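Local structure of NADB-Rossmann Superfamily protein (Streptococcus agalactiae, 3LEC) at residues A[10-15]-A[95-100]; A[146-151]-A[184-189]; A[138-143]-A[163-168]; A[47-52]-A[89-94]. The protein probably acts as a tRNA (adenine(22)-N1)-methyltransferase with a Rossmann-like fold and binds a zinc ion. All coordinates share one frame; numbering follows the deposited sequence.

The four contacts share one seven-stranded Rossmann-like sheet but differ in depth and chemistry. Contact 4 is buried: isoleucine and phenylalanine carbons pack beside an aspartate fixed by outside partners. Contacts 1 and 2 are partly buried helix-on-strand packing without a direct hydrogen bond across them, and they meet through a probable hydrogen bond from Arg11 N to Glu151 OE1. Contact 3 has exposed polar residues, and zinc, waters and one backbone hydrogen bond join its segments. Contacts 1 and 4 use successive parts of strand 93-99, whereas contacts 2 and 3 use opposite parts of edge strand 141-150, with centres about 23 Å apart.

Contact 1 (A[10-15]-A[95-100]); sequences KRLQKV and TICGMG. With SO4 (sulfate ion), chain E; SO4 (sulfate ion), chain C.
Val15 and Cys97 form the close-packed part of this contact, with Val15 CG2 4.0 Å from Cys97 SG. The other methyl, Val15 CG1, lies 3.9 Å from Thr95 CG2 and also touches Cys97 SG, so the sulfur meets both branches of the valine. Cys97 presents its sulfur because SG is turned beside its own backbone N (chi1 -45°). Leu12 adds a looser edge, its CD2 standing 4.4 Å from Cys97 SG. The polar end is different in kind. The Arg11 chain runs straight from a CG anti to the backbone N (chi1 177°), bends at chi3, and brings NH1 to 3.8 Å from Cys97 CB and 3.7 Å from Gly98 N. Gly98 N sits at the guanidinium edge without bonding to it; NH1 and Gly98 N instead both donate to Gln124 OE1, so a third residue ties the two segments together. Leu12 CD2 lies 3.5 Å above the plane of the Arg11 guanidinium, offset toward its rim. Away from the packed part, two sulfate ions, probably from the crystallisation liquor, bind exposed Lys10 (NZ to O3, 2.9 Å) and the N of partly exposed Gly100, the N-cap of helix 101-110. The 10-15 part of the helix runs nearly antiparallel to strand 95-97 (160°), and helix 10-16 also packs on strands 120-125 and 155-163, where Val15 meets Val122 and Ile158.

Contact 2 (A[146-151]-A[184-189]); sequences EDILTE and TTVFKE
Thr150 and Val186 make the tightest touch here: Thr150 CG2 is 3.3 Å from Val186 CG1, closer than usual carbon packing, and 3.6 Å from Val186 CG2. The threonine methyl thus faces both branches of the valine. Ile148, one inward-facing position earlier, runs alongside Val186 in the opposing sense and puts CG1 3.9 Å from Val186 CG1. With that CG1 anti to the backbone N (chi1 -173°), the other branch, CG2, is left to reach the start of the helix: Phe187 CB is 4.1 Å from Ile148 CG2 and Thr184 OG1 3.9 Å. No direct hydrogen bond crosses the contact, but a water donates to Ile148 O (2.7 Å) and also bonds Thr184 OG1. Strand 141-150 is an edge strand of the Rossmann-like sheet, and helix 185-204 leans on it by its first turn, residues 185-189 crossing strand 146-150 at 73°. Thr184 is the N-cap of that helix: its OG1 accepts from Phe187 N at 3.2 Å along a fairly straight path (162°), so the one hydroxyl both caps the helix and holds the bridging water. Farther out, Leu179 of helix 177-182 touches Ile148 as well as Phe187, and the Phe187 ring meets Trp191 edge-to-face. Leu149 points to the other side of the strand, where its side chain meets Lys14 of helix 10-16 and Ile158 of strand 155-163.

Contact 3 (A[138-143]-A[163-168]); sequences ANDFEI and HGHMNL. With ZN (zinc ion), chain B.
His165 swings CG anti to its backbone N (chi1 -177°), while Asp140, with chi1 at -89°, turns its carboxylate toward the histidine; the result is a shared zinc ion. Zinc is held by Asp140 OD1 at 2.0 Å, by His165 ND1 at 2.1 Å and by a water that lies in the plane of the His165 ring at its edge. Asp140 OD1 and His165 ND1 are 3.1 Å apart but not hydrogen-bonded, since both bind the metal. Behind the site, Gly164 N donates to Asp140 O (3.0 Å), an almost straight bond that nonetheless arrives from above the carbonyl plane. A water bridges Asp140 O and His163 ND1. Phe141 and His163 form an antiparallel non-hydrogen-bonded pair; the two side chains run alongside, pointing the same way, and their rings meet obliquely (planes 37° apart), Phe141 CE1 lying 3.5 Å over one face of the imidazole, offset toward its rim. His163 NE2 donates to Leu115 O. Another water joins Glu142 OE2 to His163 O. Inward, Met166, present as selenomethionine, lays SE 3.4 Å from Ile143 N, a buried amide with no partner in the model, while Met166 CE packs 4.0 Å from Ile143 CD1. One carboxylate, one imidazole and a water are the zinc ligands within this chain, at an exposed site set at the end of the antiparallel pair, where strand 141-150 begins and the chain leaves strand 155-163.

Contact 4 (A[47-52]-A[89-94]); sequences FAIAGE and DNIDTI
Asp89 OD2 takes a salt bridge from Arg77 NH1 and a hydrogen bond from Glu86 N, and it lies 3.6 Å from Ile49 CD1. The contact belongs to the parallel half of the Rossmann-like sheet, where strands 45-52 and 93-99 flank strand 23-28; residues 89-91, just before strand 93-99, reach over the intervening strand 23-28 to strand 45-52. Ile49 meets this carboxylate through its outermost carbon: CD1 is also 3.7 Å from Asp89 CG, the two side chains crossing at about a right angle. Arg24, on strand 23-28, donates through NH2 to Asp89 O and so fixes the backbone of the same residue. Ile91 supplies the apolar half of the contact. Both of its torsions lie near -60° (chi1 -61°, chi2 -60°), folding CD1 toward strand 45-52, and there Ile91 CD1 comes within 3.8 Å of Ile49 CD1. Phe85 touches both isoleucines from a loop. Phe47, two residues before Ile49 and pointing the same way, closes the group, for Ile91 CD1 meets the edge of its ring near the ring plane, 4.0 Å from Phe47 CE2.

Contact 1 (A[10-15]-A[95-100])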
loop_
_atom_site.group_PDB
_atom_site.type_symbol
_atom_site.label_atom_id
_atom_site.label_comp_id
_atom_site.label_asym_id
_atom_site.label_seq_id
_atom_site.Cartn_x
_atom_site.Cartn_y
_atom_site.Cartn_z
ATOM N N LYS A 10 -10.758 -0.565 -9.158
ATOM C CA LYS A 10 -9.838 0.569 -9.413
ATOM C C LYS A 10 -8.615 0.538 -8.505
ATOM O O LYS A 10 -7.476 0.788 -8.936
ATOM C CB LYS A 10 -10.563 1.917 -9.275
ATOM C CG LYS A 10 -11.547 2.171 -10.396
ATOM C CD LYS A 10 -12.374 3.451 -10.195
ATOM C CE LYS A 10 -11.522 4.697 -10.320
ATOM N NZ LYS A 10 -12.365 5.934 -10.372
ATOM N N ARG A 11 -8.855 0.239 -7.228
ATOM C CA ARG A 11 -7.825 0.242 -6.238
ATOM C C ARG A 11 -6.709 -0.727 -6.635
ATOM O O ARG A 11 -5.532 -0.356 -6.673
ATOM C CB ARG A 11 -8.424 -0.106 -4.872
ATOM C CG ARG A 11 -7.448 -0.216 -3.698
ATOM C CD ARG A 11 -8.182 -0.694 -2.449
ATOM N NE ARG A 11 -8.688 -2.058 -2.621
ATOM C CZ ARG A 11 -8.082 -3.176 -2.203
ATOM N NH1 ARG A 11 -6.935 -3.132 -1.549
ATOM N NH2 ARG A 11 -8.645 -4.351 -2.426
ATOM N N LEU A 12 -7.086 -1.964 -6.941
ATOM C CA LEU A 12 -6.092 -2.966 -7.301
ATOM C C LEU A 12 -5.500 -2.736 -8.703
ATOM O O LEU A 12 -4.330 -3.034 -8.939
ATOM C CB LEU A 12 -6.681 -4.371 -7.199
ATOM C CG LEU A 12 -7.011 -4.885 -5.790
ATOM C CD1 LEU A 12 -7.436 -6.341 -5.917
ATOM C CD2 LEU A 12 -5.847 -4.790 -4.846
ATOM N N GLN A 13 -6.309 -2.201 -9.610
ATOM C CA GLN A 13 -5.832 -1.867 -10.969
ATOM C C GLN A 13 -4.729 -0.838 -10.896
ATOM O O GLN A 13 -3.730 -0.958 -11.602
ATOM C CB GLN A 13 -6.969 -1.367 -11.870
ATOM C CG GLN A 13 -6.538 -1.072 -13.368
ATOM C CD GLN A 13 -5.968 -2.298 -14.058
ATOM O OE1 GLN A 13 -4.819 -2.278 -14.557
ATOM N NE2 GLN A 13 -6.762 -3.376 -14.120
ATOM N N LYS A 14 -4.938 0.191 -10.082
ATOM C CA LYS A 14 -3.933 1.243 -9.929
ATOM C C LYS A 14 -2.640 0.745 -9.251
ATOM O O LYS A 14 -1.561 1.236 -9.548
ATOM C CB LYS A 14 -4.563 2.491 -9.312
ATOM C CG LYS A 14 -5.491 3.143 -10.350
ATOM C CD LYS A 14 -6.338 4.280 -9.821
ATOM C CE LYS A 14 -7.403 4.676 -10.860
ATOM N NZ LYS A 14 -6.806 5.448 -11.987
ATOM N N VAL A 15 -2.746 -0.265 -8.392
ATOM C CA VAL A 15 -1.561 -0.981 -7.928
ATOM C C VAL A 15 -0.897 -1.758 -9.092
ATOM O O VAL A 15 0.301 -1.649 -9.293
ATOM C CB VAL A 15 -1.883 -1.944 -6.760
ATOM C CG1 VAL A 15 -0.676 -2.794 -6.388
ATOM C CG2 VAL A 15 -2.325 -1.159 -5.548
ATOM N N THR A 95 4.011 -6.494 -3.299
ATOM C CA THR A 95 2.833 -5.650 -3.104
ATOM C C THR A 95 2.202 -5.985 -1.744
ATOM O O THR A 95 2.135 -7.151 -1.347
ATOM C CB THR A 95 1.797 -5.816 -4.237
ATOM O OG1 THR A 95 1.519 -7.206 -4.449
ATOM C CG2 THR A 95 2.304 -5.198 -5.561
ATOM N N ILE A 96 1.771 -4.960 -1.014
ATOM C CA ILE A 96 1.001 -5.170 0.222
ATOM C C ILE A 96 -0.146 -4.179 0.214
ATOM O O ILE A 96 0.098 -2.978 0.224
ATOM C CB ILE A 96 1.837 -4.987 1.516
ATOM C CG1 ILE A 96 3.186 -5.731 1.439
ATOM C CG2 ILE A 96 1.028 -5.442 2.736
ATOM C CD1 ILE A 96 4.165 -5.370 2.565
ATOM N N CYS A 97 -1.383 -4.684 0.167
ATOM C CA CYS A 97 -2.556 -3.797 0.010
ATOM C C CYS A 97 -3.602 -4.102 1.053
ATOM O O CYS A 97 -3.581 -5.179 1.651
ATOM C CB CYS A 97 -3.198 -3.959 -1.367
ATOM S SG CYS A 97 -2.042 -3.996 -2.755
ATOM N N GLY A 98 -4.520 -3.159 1.260
ATOM C CA GLY A 98 -5.715 -3.388 2.090
ATOM C C GLY A 98 -5.463 -3.617 3.574
ATOM O O GLY A 98 -6.210 -4.348 4.250
HETATM N N MSE A 99 -4.391 -3.026 4.079
HETATM C CA MSE A 99 -4.108 -3.037 5.510
HETATM C C MSE A 99 -3.667 -1.645 5.932
HETATM O O MSE A 99 -3.250 -0.846 5.098
HETATM C CB MSE A 99 -3.004 -4.050 5.845
HETATM C CG MSE A 99 -3.271 -5.442 5.354
HETATM SE SE MSE A 99 -1.841 -6.655 5.865
HETATM C CE MSE A 99 -1.877 -7.792 4.282
ATOM N N GLY A 100 -3.740 -1.376 7.233
ATOM C CA GLY A 100 -3.355 -0.076 7.790
ATOM C C GLY A 100 -1.873 0.191 7.629
ATOM O O GLY A 100 -1.077 -0.741 7.525
HETATM S S SO4 E . -15.923 4.821 -10.294
HETATM O O1 SO4 E . -16.495 6.051 -9.754
HETATM O O2 SO4 E . -16.970 3.948 -10.814
HETATM O O3 SO4 E . -15.017 5.178 -11.376
HETATM O O4 SO4 E . -15.205 4.089 -9.254
HETATM S S SO4 C . -6.620 -1.999 9.406
HETATM O O1 SO4 C . -6.223 -0.771 10.080
HETATM O O2 SO4 C . -7.662 -2.655 10.195
HETATM O O3 SO4 C . -7.163 -1.665 8.084
HETATM O O4 SO4 C . -5.437 -2.869 9.292
#

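Contact 2 (A[146-151]-A[184-189])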
loop_
_atom_site.group_PDB
_atom_site.type_symbol
_atom_site.label_atom_id
_atom_site.label_comp_id
_atom_site.label_asym_id
_atom_site.label_seq_id
_atom_site.Cartn_x
_atom_site.Cartn_y
_atom_site.Cartn_z
ATOM N N GLU A 146 3.418 8.353 -6.138
ATOM C CA GLU A 146 2.204 8.150 -5.332
ATOM C C GLU A 146 0.942 8.400 -6.150
ATOM O O GLU A 146 0.946 9.195 -7.091
ATOM C CB GLU A 146 2.187 9.035 -4.076
ATOM C CG GLU A 146 3.368 8.873 -3.151
ATOM C CD GLU A 146 3.319 9.832 -1.987
ATOM O OE1 GLU A 146 3.229 11.059 -2.241
ATOM O OE2 GLU A 146 3.400 9.364 -0.823
ATOM N N ASP A 147 -0.157 7.737 -5.785
ATOM C CA ASP A 147 -1.425 8.012 -6.407
ATOM C C ASP A 147 -2.487 8.057 -5.314
ATOM O O ASP A 147 -2.323 7.427 -4.298
ATOM C CB ASP A 147 -1.790 6.924 -7.417
ATOM C CG ASP A 147 -3.011 7.283 -8.249
ATOM O OD1 ASP A 147 -3.139 8.445 -8.691
ATOM O OD2 ASP A 147 -3.848 6.394 -8.476
ATOM N N ILE A 148 -3.524 8.851 -5.518
ATOM C CA ILE A 148 -4.706 8.804 -4.651
ATOM C C ILE A 148 -5.900 8.655 -5.582
ATOM O O ILE A 148 -5.993 9.340 -6.615
ATOM C CB ILE A 148 -4.814 10.026 -3.706
ATOM C CG1 ILE A 148 -5.962 9.822 -2.707
ATOM C CG2 ILE A 148 -4.968 11.363 -4.499
ATOM C CD1 ILE A 148 -5.997 10.833 -1.583
ATOM N N LEU A 149 -6.786 7.727 -5.239
ATOM C CA LEU A 149 -7.890 7.332 -6.095
ATOM C C LEU A 149 -9.163 7.263 -5.276
ATOM O O LEU A 149 -9.089 7.166 -4.059
ATOM C CB LEU A 149 -7.580 5.963 -6.712
ATOM C CG LEU A 149 -7.523 4.765 -5.764
ATOM C CD1 LEU A 149 -8.738 3.879 -6.034
ATOM C CD2 LEU A 149 -6.218 3.961 -5.953
ATOM N N THR A 150 -10.318 7.284 -5.946
ATOM C CA THR A 150 -11.630 7.208 -5.295
ATOM C C THR A 150 -12.423 5.970 -5.748
ATOM O O THR A 150 -12.339 5.564 -6.905
ATOM C CB THR A 150 -12.507 8.451 -5.609
ATOM O OG1 THR A 150 -12.965 8.380 -6.966
ATOM C CG2 THR A 150 -11.725 9.708 -5.424
ATOM N N GLU A 151 -13.184 5.389 -4.831
ATOM C CA GLU A 151 -13.870 4.114 -5.077
ATOM C C GLU A 151 -14.713 3.653 -3.880
ATOM O O GLU A 151 -14.176 3.195 -2.863
ATOM C CB GLU A 151 -12.822 3.065 -5.420
ATOM C CG GLU A 151 -13.330 1.783 -5.922
ATOM C CD GLU A 151 -12.520 0.681 -5.331
ATOM O OE1 GLU A 151 -11.625 0.178 -6.019
ATOM O OE2 GLU A 151 -12.742 0.372 -4.141
ATOM N N THR A 184 -4.068 17.006 -6.849
ATOM C CA THR A 184 -5.236 16.694 -7.668
ATOM C C THR A 184 -6.516 17.059 -6.935
ATOM O O THR A 184 -6.496 17.252 -5.727
ATOM C CB THR A 184 -5.306 15.192 -7.975
ATOM O OG1 THR A 184 -5.460 14.463 -6.743
ATOM C CG2 THR A 184 -4.041 14.728 -8.695
ATOM N N THR A 185 -7.626 17.128 -7.669
ATOM C CA THR A 185 -8.947 17.291 -7.054
ATOM C C THR A 185 -9.237 16.264 -5.945
ATOM O O THR A 185 -9.745 16.639 -4.894
ATOM C CB THR A 185 -10.088 17.240 -8.081
ATOM O OG1 THR A 185 -9.760 18.086 -9.189
ATOM C CG2 THR A 185 -11.367 17.717 -7.457
ATOM N N VAL A 186 -8.924 14.988 -6.182
ATOM C CA VAL A 186 -9.201 13.923 -5.194
ATOM C C VAL A 186 -8.440 14.207 -3.902
ATOM O O VAL A 186 -8.967 14.053 -2.799
ATOM C CB VAL A 186 -8.796 12.515 -5.728
ATOM C CG1 VAL A 186 -8.965 11.432 -4.650
ATOM C CG2 VAL A 186 -9.606 12.157 -6.984
ATOM N N PHE A 187 -7.189 14.605 -4.054
ATOM C CA PHE A 187 -6.325 14.959 -2.923
ATOM C C PHE A 187 -6.932 16.105 -2.095
ATOM O O PHE A 187 -7.041 16.021 -0.871
ATOM C CB PHE A 187 -4.969 15.372 -3.483
ATOM C CG PHE A 187 -4.004 15.914 -2.458
ATOM C CD1 PHE A 187 -3.200 15.055 -1.711
ATOM C CD2 PHE A 187 -3.870 17.281 -2.266
ATOM C CE1 PHE A 187 -2.272 15.551 -0.790
ATOM C CE2 PHE A 187 -2.962 17.784 -1.337
ATOM C CZ PHE A 187 -2.165 16.913 -0.593
ATOM N N LYS A 188 -7.327 17.170 -2.774
ATOM C CA LYS A 188 -7.973 18.305 -2.128
ATOM C C LYS A 188 -9.249 17.862 -1.409
ATOM O O LYS A 188 -9.468 18.221 -0.249
ATOM C CB LYS A 188 -8.325 19.348 -3.185
ATOM C CG LYS A 188 -7.189 20.250 -3.572
ATOM C CD LYS A 188 -7.724 21.382 -4.441
ATOM C CE LYS A 188 -7.544 21.098 -5.925
ATOM N NZ LYS A 188 -6.120 21.311 -6.341
ATOM N N GLU A 189 -10.057 17.030 -2.071
ATOM C CA GLU A 189 -11.305 16.558 -1.454
ATOM C C GLU A 189 -11.016 15.717 -0.210
ATOM O O GLU A 189 -11.717 15.839 0.809
ATOM C CB GLU A 189 -12.183 15.800 -2.473
ATOM C CG GLU A 189 -12.734 16.736 -3.567
ATOM C CD GLU A 189 -13.422 16.057 -4.744
ATOM O OE1 GLU A 189 -13.478 14.808 -4.837
ATOM O OE2 GLU A 189 -13.893 16.812 -5.618
HETATM O O HOH W 1 -5.618 11.745 -7.677
#

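Contact 3 (A[138-143]-A[163-168])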
loop_
_atom_site.group_PDB
_atom_site.type_symbol
_atom_site.label_atom_id
_atom_site.label_comp_id
_atom_site.label_asym_id
_atom_site.label_seq_id
_atom_site.Cartn_x
_atom_site.Cartn_y
_atom_site.Cartn_z
ATOM N N ALA A 138 12.982 6.144 7.483
ATOM C CA ALA A 138 13.956 5.756 8.499
ATOM C C ALA A 138 14.773 4.538 8.095
ATOM O O ALA A 138 15.814 4.265 8.713
ATOM C CB ALA A 138 13.268 5.490 9.834
ATOM N N ASN A 139 14.317 3.807 7.073
ATOM C CA ASN A 139 14.957 2.540 6.712
ATOM C C ASN A 139 15.519 2.460 5.291
ATOM O O ASN A 139 15.619 1.380 4.697
ATOM C CB ASN A 139 14.021 1.381 7.020
ATOM C CG ASN A 139 13.816 1.196 8.497
ATOM O OD1 ASN A 139 14.633 0.567 9.172
ATOM N ND2 ASN A 139 12.732 1.764 9.023
ATOM N N ASP A 140 15.908 3.617 4.748
ATOM C CA ASP A 140 16.614 3.647 3.472
ATOM C C ASP A 140 15.706 3.123 2.316
ATOM O O ASP A 140 16.172 2.503 1.353
ATOM C CB ASP A 140 17.988 2.926 3.569
ATOM C CG ASP A 140 19.122 3.865 3.990
ATOM O OD1 ASP A 140 19.000 5.073 3.728
ATOM O OD2 ASP A 140 20.143 3.413 4.559
ATOM N N PHE A 141 14.407 3.414 2.428
ATOM C CA PHE A 141 13.492 3.329 1.294
ATOM C C PHE A 141 13.077 4.706 0.808
ATOM O O PHE A 141 13.085 5.672 1.576
ATOM C CB PHE A 141 12.285 2.451 1.628
ATOM C CG PHE A 141 12.662 1.029 1.894
ATOM C CD1 PHE A 141 12.845 0.154 0.838
ATOM C CD2 PHE A 141 12.853 0.577 3.208
ATOM C CE1 PHE A 141 13.233 -1.181 1.062
ATOM C CE2 PHE A 141 13.237 -0.761 3.448
ATOM C CZ PHE A 141 13.429 -1.631 2.374
ATOM N N GLU A 142 12.756 4.787 -0.477
ATOM C CA GLU A 142 12.391 6.030 -1.124
ATOM C C GLU A 142 11.091 5.865 -1.915
ATOM O O GLU A 142 10.923 4.917 -2.679
ATOM C CB GLU A 142 13.540 6.521 -2.025
ATOM C CG GLU A 142 13.194 7.750 -2.863
ATOM C CD GLU A 142 14.393 8.326 -3.604
ATOM O OE1 GLU A 142 14.609 9.550 -3.493
ATOM O OE2 GLU A 142 15.108 7.568 -4.300
ATOM N N ILE A 143 10.163 6.787 -1.703
ATOM C CA ILE A 143 8.936 6.847 -2.487
ATOM C C ILE A 143 9.276 7.503 -3.821
ATOM O O ILE A 143 9.859 8.603 -3.838
ATOM C CB ILE A 143 7.863 7.690 -1.760
ATOM C CG1 ILE A 143 7.504 7.032 -0.418
ATOM C CG2 ILE A 143 6.634 7.858 -2.666
ATOM C CD1 ILE A 143 6.821 7.981 0.559
ATOM N N HIS A 163 14.531 1.018 -3.069
ATOM C CA HIS A 163 15.613 1.336 -2.133
ATOM C C HIS A 163 16.104 2.737 -2.466
ATOM O O HIS A 163 16.139 3.125 -3.644
ATOM C CB HIS A 163 16.743 0.307 -2.237
ATOM C CG HIS A 163 16.365 -1.054 -1.738
ATOM N ND1 HIS A 163 16.552 -1.448 -0.430
ATOM C CD2 HIS A 163 15.820 -2.119 -2.374
ATOM C CE1 HIS A 163 16.134 -2.693 -0.281
ATOM N NE2 HIS A 163 15.689 -3.123 -1.447
ATOM N N GLY A 164 16.437 3.500 -1.426
ATOM C CA GLY A 164 16.952 4.856 -1.581
ATOM C C GLY A 164 16.904 5.613 -0.273
ATOM O O GLY A 164 16.081 5.319 0.592
ATOM N N HIS A 165 17.793 6.592 -0.127
ATOM C CA HIS A 165 17.836 7.400 1.065
ATOM C C HIS A 165 16.978 8.653 0.896
ATOM O O HIS A 165 17.255 9.488 0.041
ATOM C CB HIS A 165 19.284 7.806 1.353
ATOM C CG HIS A 165 19.446 8.584 2.620
ATOM N ND1 HIS A 165 20.003 8.042 3.760
ATOM C CD2 HIS A 165 19.105 9.861 2.935
ATOM C CE1 HIS A 165 20.012 8.954 4.715
ATOM N NE2 HIS A 165 19.469 10.067 4.242
HETATM N N MSE A 166 15.965 8.797 1.743
HETATM C CA MSE A 166 14.951 9.827 1.539
HETATM C C MSE A 166 14.797 10.591 2.830
HETATM O O MSE A 166 14.758 9.987 3.894
HETATM C CB MSE A 166 13.623 9.161 1.168
HETATM C CG MSE A 166 12.416 10.091 1.248
HETATM SE SE MSE A 166 10.751 9.173 0.712
HETATM C CE MSE A 166 10.452 8.069 2.283
ATOM N N ASN A 167 14.742 11.911 2.752
ATOM C CA ASN A 167 14.390 12.711 3.911
ATOM C C ASN A 167 13.054 13.340 3.596
ATOM O O ASN A 167 12.863 13.877 2.494
ATOM C CB ASN A 167 15.406 13.823 4.164
ATOM C CG ASN A 167 16.777 13.305 4.528
ATOM O OD1 ASN A 167 16.936 12.182 4.999
ATOM N ND2 ASN A 167 17.787 14.140 4.319
ATOM N N LEU A 168 12.117 13.235 4.532
ATOM C CA LEU A 168 10.805 13.872 4.351
ATOM C C LEU A 168 10.480 14.843 5.478
ATOM O O LEU A 168 10.791 14.558 6.635
ATOM C CB LEU A 168 9.683 12.825 4.226
ATOM C CG LEU A 168 9.586 11.901 3.011
ATOM C CD1 LEU A 168 8.293 11.077 3.119
ATOM C CD2 LEU A 168 9.623 12.661 1.691
HETATM ZN ZN ZN B . 20.684 6.087 4.213
HETATM O O HOH W 2 17.733 0.138 1.259
HETATM O O HOH W 3 21.230 6.151 6.293
HETATM O O HOH W 4 15.246 6.620 3.390
HETATM O O HOH W 5 14.763 5.158 -5.064
#

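Contact 4 (A[47-52]-A[89-94])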
loop_
_atom_site.group_PDB
_atom_site.type_symbol
_atom_site.label_atom_id
_atom_site.label_comp_id
_atom_site.label_asym_id
_atom_site.label_seq_id
_atom_site.Cartn_x
_atom_site.Cartn_y
_atom_site.Cartn_z
ATOM N N PHE A 47 6.076 -14.329 -12.916
ATOM C CA PHE A 47 5.856 -15.270 -11.806
ATOM C C PHE A 47 5.300 -14.499 -10.625
ATOM O O PHE A 47 5.630 -13.319 -10.426
ATOM C CB PHE A 47 7.180 -15.958 -11.410
ATOM C CG PHE A 47 7.106 -16.806 -10.166
ATOM C CD1 PHE A 47 6.454 -18.030 -10.178
ATOM C CD2 PHE A 47 7.722 -16.390 -8.987
ATOM C CE1 PHE A 47 6.408 -18.820 -9.030
ATOM C CE2 PHE A 47 7.669 -17.156 -7.846
ATOM C CZ PHE A 47 7.014 -18.380 -7.868
ATOM N N ALA A 48 4.448 -15.153 -9.839
ATOM C CA ALA A 48 3.944 -14.533 -8.621
ATOM C C ALA A 48 3.707 -15.544 -7.506
ATOM O O ALA A 48 3.502 -16.732 -7.765
ATOM C CB ALA A 48 2.669 -13.708 -8.895
ATOM N N ILE A 49 3.765 -15.055 -6.272
ATOM C CA ILE A 49 3.379 -15.814 -5.075
ATOM C C ILE A 49 2.256 -15.031 -4.409
ATOM O O ILE A 49 2.348 -13.792 -4.220
ATOM C CB ILE A 49 4.546 -15.999 -4.086
ATOM C CG1 ILE A 49 5.742 -16.737 -4.747
ATOM C CG2 ILE A 49 4.094 -16.723 -2.797
ATOM C CD1 ILE A 49 7.084 -16.440 -4.020
ATOM N N ALA A 50 1.190 -15.742 -4.069
ATOM C CA ALA A 50 0.112 -15.159 -3.273
ATOM C C ALA A 50 0.326 -15.662 -1.861
ATOM O O ALA A 50 0.167 -16.848 -1.594
ATOM C CB ALA A 50 -1.267 -15.577 -3.808
ATOM N N GLY A 51 0.711 -14.757 -0.964
ATOM C CA GLY A 51 1.056 -15.128 0.406
ATOM C C GLY A 51 -0.153 -14.938 1.303
ATOM O O GLY A 51 -0.761 -13.877 1.312
ATOM N N GLU A 52 -0.528 -15.984 2.023
ATOM C CA GLU A 52 -1.715 -15.921 2.855
ATOM C C GLU A 52 -1.297 -16.369 4.235
ATOM O O GLU A 52 -0.356 -17.172 4.379
ATOM C CB GLU A 52 -2.859 -16.802 2.309
ATOM C CG GLU A 52 -3.292 -16.559 0.844
ATOM C CD GLU A 52 -3.817 -15.131 0.565
ATOM O OE1 GLU A 52 -4.150 -14.389 1.499
ATOM O OE2 GLU A 52 -3.890 -14.751 -0.617
ATOM N N ASP A 89 13.249 -18.020 -5.175
ATOM C CA ASP A 89 12.078 -17.510 -5.874
ATOM C C ASP A 89 12.420 -16.335 -6.774
ATOM O O ASP A 89 11.682 -16.033 -7.722
ATOM C CB ASP A 89 11.016 -17.096 -4.852
ATOM C CG ASP A 89 10.321 -18.279 -4.223
ATOM O OD1 ASP A 89 10.026 -19.258 -4.949
ATOM O OD2 ASP A 89 10.048 -18.218 -3.004
ATOM N N ASN A 90 13.546 -15.689 -6.483
ATOM C CA ASN A 90 14.039 -14.553 -7.259
ATOM C C ASN A 90 12.985 -13.447 -7.409
ATOM O O ASN A 90 12.733 -12.985 -8.517
ATOM C CB ASN A 90 14.520 -15.022 -8.649
ATOM C CG ASN A 90 15.315 -13.954 -9.387
ATOM O OD1 ASN A 90 15.825 -13.011 -8.774
ATOM N ND2 ASN A 90 15.428 -14.099 -10.709
ATOM N N ILE A 91 12.360 -13.066 -6.294
ATOM C CA ILE A 91 11.344 -12.005 -6.269
ATOM C C ILE A 91 12.018 -10.644 -6.346
ATOM O O ILE A 91 12.985 -10.400 -5.641
ATOM C CB ILE A 91 10.497 -12.084 -4.976
ATOM C CG1 ILE A 91 9.772 -13.438 -4.905
ATOM C CG2 ILE A 91 9.519 -10.917 -4.875
ATOM C CD1 ILE A 91 8.793 -13.738 -6.075
ATOM N N ASP A 92 11.509 -9.783 -7.217
ATOM C CA ASP A 92 12.038 -8.437 -7.351
ATOM C C ASP A 92 10.996 -7.397 -6.948
ATOM O O ASP A 92 11.333 -6.229 -6.794
ATOM C CB ASP A 92 12.530 -8.189 -8.778
ATOM C CG ASP A 92 11.493 -8.558 -9.833
ATOM O OD1 ASP A 92 11.771 -9.469 -10.629
ATOM O OD2 ASP A 92 10.411 -7.947 -9.877
ATOM N N THR A 93 9.740 -7.818 -6.782
ATOM C CA THR A 93 8.661 -6.876 -6.437
ATOM C C THR A 93 7.717 -7.442 -5.370
ATOM O O THR A 93 7.311 -8.600 -5.445
ATOM C CB THR A 93 7.794 -6.506 -7.664
ATOM O OG1 THR A 93 8.618 -6.085 -8.757
ATOM C CG2 THR A 93 6.809 -5.394 -7.328
ATOM N N ILE A 94 7.326 -6.600 -4.422
ATOM C CA ILE A 94 6.395 -6.972 -3.348
ATOM C C ILE A 94 5.234 -5.978 -3.346
ATOM O O ILE A 94 5.444 -4.766 -3.435
ATOM C CB ILE A 94 7.100 -7.013 -1.987
ATOM C CG1 ILE A 94 8.184 -8.119 -1.983
ATOM C CG2 ILE A 94 6.098 -7.231 -0.826
ATOM C CD1 ILE A 94 8.991 -8.188 -0.669
#